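Local coordinates for protein superoxide dismutase [Cu-Zn] (Bacteroidetes bacterium GWA2_30_7, PDB 7B4O) that probably catalyses the dismutation of superoxide to molecular oxygen and hydrogen peroxide, as a copper-zinc superoxide dismutase whose metal sites here hold zinc, at residues T6-C11 and T26-D31. Sequence-based numbering, arbitrary orientation.
Sequences TQKAVC and TFTKSD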
ATOM      1  N   THR A   6       1.375  13.710  -8.689  1.00 23.14           N
ATOM      2  CA  THR A   6       0.881  12.320  -8.873  1.00 21.74           C
ATOM      3  C   THR A   6      -0.291  12.332  -9.865  1.00 21.79           C
ATOM      4  O   THR A   6      -1.259  13.094  -9.630  1.00 23.10           O
ATOM      5  CB  THR A   6       0.481  11.699  -7.532  1.00 20.32           C
ATOM      6  OG1 THR A   6       1.624  11.743  -6.680  1.00 21.94           O
ATOM      7  CG2 THR A   6      -0.045  10.289  -7.678  1.00 19.67           C
ATOM      8  N   GLN A   7      -0.185  11.548 -10.941  1.00 22.83           N
ATOM      9  CA  GLN A   7      -1.208  11.410 -12.009  1.00 24.04           C
ATOM     10  C   GLN A   7      -1.854  10.028 -11.938  1.00 20.47           C
ATOM     11  O   GLN A   7      -2.881   9.819 -12.600  1.00 19.14           O
ATOM     12  CB  GLN A   7      -0.574  11.546 -13.397  1.00 28.82           C
ATOM     13  CG  GLN A   7       0.086  12.887 -13.659  1.00 32.85           C
ATOM     14  CD  GLN A   7      -0.891  14.030 -13.533  1.00 37.03           C
ATOM     15  OE1 GLN A   7      -0.727  14.906 -12.684  1.00 46.59           O
ATOM     16  NE2 GLN A   7      -1.926  14.014 -14.358  1.00 39.57           N
ATOM     17  N   LYS A   8      -1.246   9.099 -11.203  1.00 18.23           N
ATOM     18  CA  LYS A   8      -1.669   7.683 -11.201  1.00 15.94           C
ATOM     19  C   LYS A   8      -1.449   7.099  -9.810  1.00 14.71           C
ATOM     20  O   LYS A   8      -0.407   7.364  -9.189  1.00 16.71           O
ATOM     21  CB  LYS A   8      -0.887   6.889 -12.250  1.00 19.02           C
ATOM     22  CG  LYS A   8      -1.252   5.419 -12.348  1.00 20.30           C
ATOM     23  CD  LYS A   8      -0.579   4.737 -13.509  1.00 25.80           C
ATOM     24  CE  LYS A   8      -0.692   3.231 -13.434  1.00 28.73           C
ATOM     25  NZ  LYS A   8       0.065   2.570 -14.521  1.00 33.98           N
ATOM     26  N   ALA A   9      -2.414   6.314  -9.347  1.00 13.55           N
ATOM     27  CA  ALA A   9      -2.280   5.535  -8.103  1.00 11.61           C
ATOM     28  C   ALA A   9      -2.588   4.084  -8.432  1.00 10.88           C
ATOM     29  O   ALA A   9      -3.369   3.820  -9.356  1.00 11.24           O
ATOM     30  CB  ALA A   9      -3.182   6.062  -7.019  1.00 12.62           C
ATOM     31  N   VAL A  10      -1.947   3.191  -7.697  1.00 10.79           N
ATOM     32  CA  VAL A  10      -2.057   1.736  -7.947  1.00 10.94           C
ATOM     33  C   VAL A  10      -2.326   1.060  -6.612  1.00 10.72           C
ATOM     34  O   VAL A  10      -1.677   1.395  -5.621  1.00 11.53           O
ATOM     35  CB  VAL A  10      -0.788   1.191  -8.622  1.00 11.86           C
ATOM     36  CG1 VAL A  10      -0.919  -0.308  -8.855  1.00 12.01           C
ATOM     37  CG2 VAL A  10      -0.486   1.910  -9.925  1.00 12.81           C
ATOM     38  N   CYS A  11      -3.210   0.073  -6.628  1.00 10.52           N
ATOM     39  CA  CYS A  11      -3.541  -0.721  -5.430  1.00 10.82           C
ATOM     40  C   CYS A  11      -3.610  -2.188  -5.819  1.00 10.32           C
ATOM     41  O   CYS A  11      -4.463  -2.558  -6.652  1.00 11.78           O
ATOM     42  CB  CYS A  11      -4.870  -0.287  -4.841  1.00 11.83           C
ATOM     43  SG  CYS A  11      -5.267  -1.193  -3.339  1.00 13.81           S
ATOM     44  N   THR A  26      -6.340   0.556 -10.515  1.00 12.67           N
ATOM     45  CA  THR A  26      -5.595   1.772 -10.898  1.00 13.06           C
ATOM     46  C   THR A  26      -6.539   2.965 -10.870  1.00 12.99           C
ATOM     47  O   THR A  26      -7.740   2.824 -11.167  1.00 14.37           O
ATOM     48  CB  THR A  26      -4.902   1.625 -12.251  1.00 13.86           C
ATOM     49  OG1 THR A  26      -5.907   1.548 -13.256  1.00 16.91           O
ATOM     50  CG2 THR A  26      -3.980   0.429 -12.282  1.00 15.42           C
ATOM     51  N   PHE A  27      -5.958   4.104 -10.532  1.00 12.48           N
ATOM     52  CA  PHE A  27      -6.628   5.416 -10.496  1.00 13.03           C
ATOM     53  C   PHE A  27      -5.804   6.328 -11.392  1.00 12.34           C
ATOM     54  O   PHE A  27      -4.628   6.521 -11.079  1.00 14.36           O
ATOM     55  CB  PHE A  27      -6.684   5.942  -9.062  1.00 13.49           C
ATOM     56  CG  PHE A  27      -7.322   5.010  -8.065  1.00 13.65           C
ATOM     57  CD1 PHE A  27      -6.581   4.036  -7.415  1.00 14.13           C
ATOM     58  CD2 PHE A  27      -8.661   5.145  -7.739  1.00 15.66           C
ATOM     59  CE1 PHE A  27      -7.183   3.189  -6.499  1.00 15.10           C
ATOM     60  CE2 PHE A  27      -9.250   4.322  -6.795  1.00 17.07           C
ATOM     61  CZ  PHE A  27      -8.513   3.348  -6.169  1.00 16.12           C
ATOM     62  N   THR A  28      -6.396   6.871 -12.451  1.00 13.23           N
ATOM     63  CA  THR A  28      -5.656   7.715 -13.421  1.00 14.25           C
ATOM     64  C   THR A  28      -6.392   9.049 -13.562  1.00 14.99           C
ATOM     65  O   THR A  28      -7.605   9.024 -13.828  1.00 15.32           O
ATOM     66  CB  THR A  28      -5.474   6.972 -14.748  1.00 17.19           C
ATOM     67  OG1 THR A  28      -4.874   5.705 -14.458  1.00 19.60           O
ATOM     68  CG2 THR A  28      -4.611   7.742 -15.721  1.00 20.07           C
ATOM     69  N   LYS A  29      -5.676  10.158 -13.383  1.00 18.26           N
ATOM     70  CA  LYS A  29      -6.248  11.502 -13.614  1.00 22.27           C
ATOM     71  C   LYS A  29      -6.720  11.545 -15.066  1.00 23.55           C
ATOM     72  O   LYS A  29      -5.954  11.126 -15.937  1.00 28.50           O
ATOM     73  CB  LYS A  29      -5.230  12.601 -13.296  1.00 26.32           C
ATOM     74  CG  LYS A  29      -5.823  13.996 -13.145  1.00 32.48           C
ATOM     75  CD  LYS A  29      -6.631  14.182 -11.875  1.00 35.40           C
ATOM     76  CE  LYS A  29      -7.477  15.438 -11.877  1.00 41.05           C
ATOM     77  NZ  LYS A  29      -8.650  15.319 -12.779  1.00 43.63           N
ATOM     78  N   SER A  30      -7.960  11.990 -15.291  1.00 26.84           N
ATOM     79  CA  SER A  30      -8.546  12.264 -16.628  1.00 30.54           C
ATOM     80  C   SER A  30      -9.047  13.708 -16.647  1.00 35.62           C
ATOM     81  O   SER A  30      -9.073  14.342 -15.572  1.00 32.72           O
ATOM     82  CB  SER A  30      -9.642  11.287 -16.964  1.00 35.16           C
ATOM     83  OG  SER A  30     -10.764  11.485 -16.120  1.00 40.81           O
ATOM     84  N   ASP A  31      -9.444  14.196 -17.825  1.00 40.55           N
ATOM     85  CA  ASP A  31     -10.007  15.562 -18.004  1.00 43.37           C
ATOM     86  C   ASP A  31     -11.216  15.728 -17.078  1.00 40.99           C
ATOM     87  O   ASP A  31     -11.364  16.810 -16.492  1.00 45.34           O
ATOM     88  CB  ASP A  31     -10.377  15.866 -19.457  1.00 52.01           C
ATOM     89  CG  ASP A  31     -11.017  14.726 -20.234  1.00 62.32           C
ATOM     90  OD1 ASP A  31     -11.685  13.872 -19.611  1.00 71.29           O
ATOM     91  OD2 ASP A  31     -10.835  14.705 -21.462  1.00 72.32           O
TER
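Antiparallel pairing of K8-V10 with T26-T28 ties the open ends of a beta hairpin, formed by the first two strands of the superoxide dismutase barrel. The short segments run 174° apart in direction, their axes approaching to 4.7 Å. At the centre A9 and F27 make the hydrogen-bonded pair: A9 N donates to F27 O at 2.8 Å, and F27 N returns a bond to A9 O at 2.9 Å. A third bond, K29 N to Q7 O at 2.9 Å, carries the pairing one residue before the start of strand 8-15. K8 with T28 and V10 with T26 are the non-hydrogen-bonded pairs; there the K8 CA-H leans on F27 O at 3.2 Å.

Alternation then sorts the side chains by face. A9 and F27 turn to the barrel interior, where CD1 of the phenylalanine ring lies 4.0 Å from A9 CB. With CG anti to the carbonyl carbon (chi1 -55°), the ring extends beside the first strand, meeting A9 O and C11 CB at its edge, near its plane. F112 touches both A9 and F27, while M123 of strand 122-126 packs on C11 and F27. On the other face K8 stretches its extended chain past T28 toward T26: K8 CG passes T28 OG1 at 4.2 Å and K8 CE comes to 4.5 Å from T26 CG2. V10 packs on D57 of the second subunit. At the margin K29 bends away at chi2, and its NZ bonds to S30 O and to G33 O at the start of strand 33-41. Such a hairpin, apolar inward and more polar outward, is characteristic of the Greek-key beta barrel of copper-zinc superoxide dismutases.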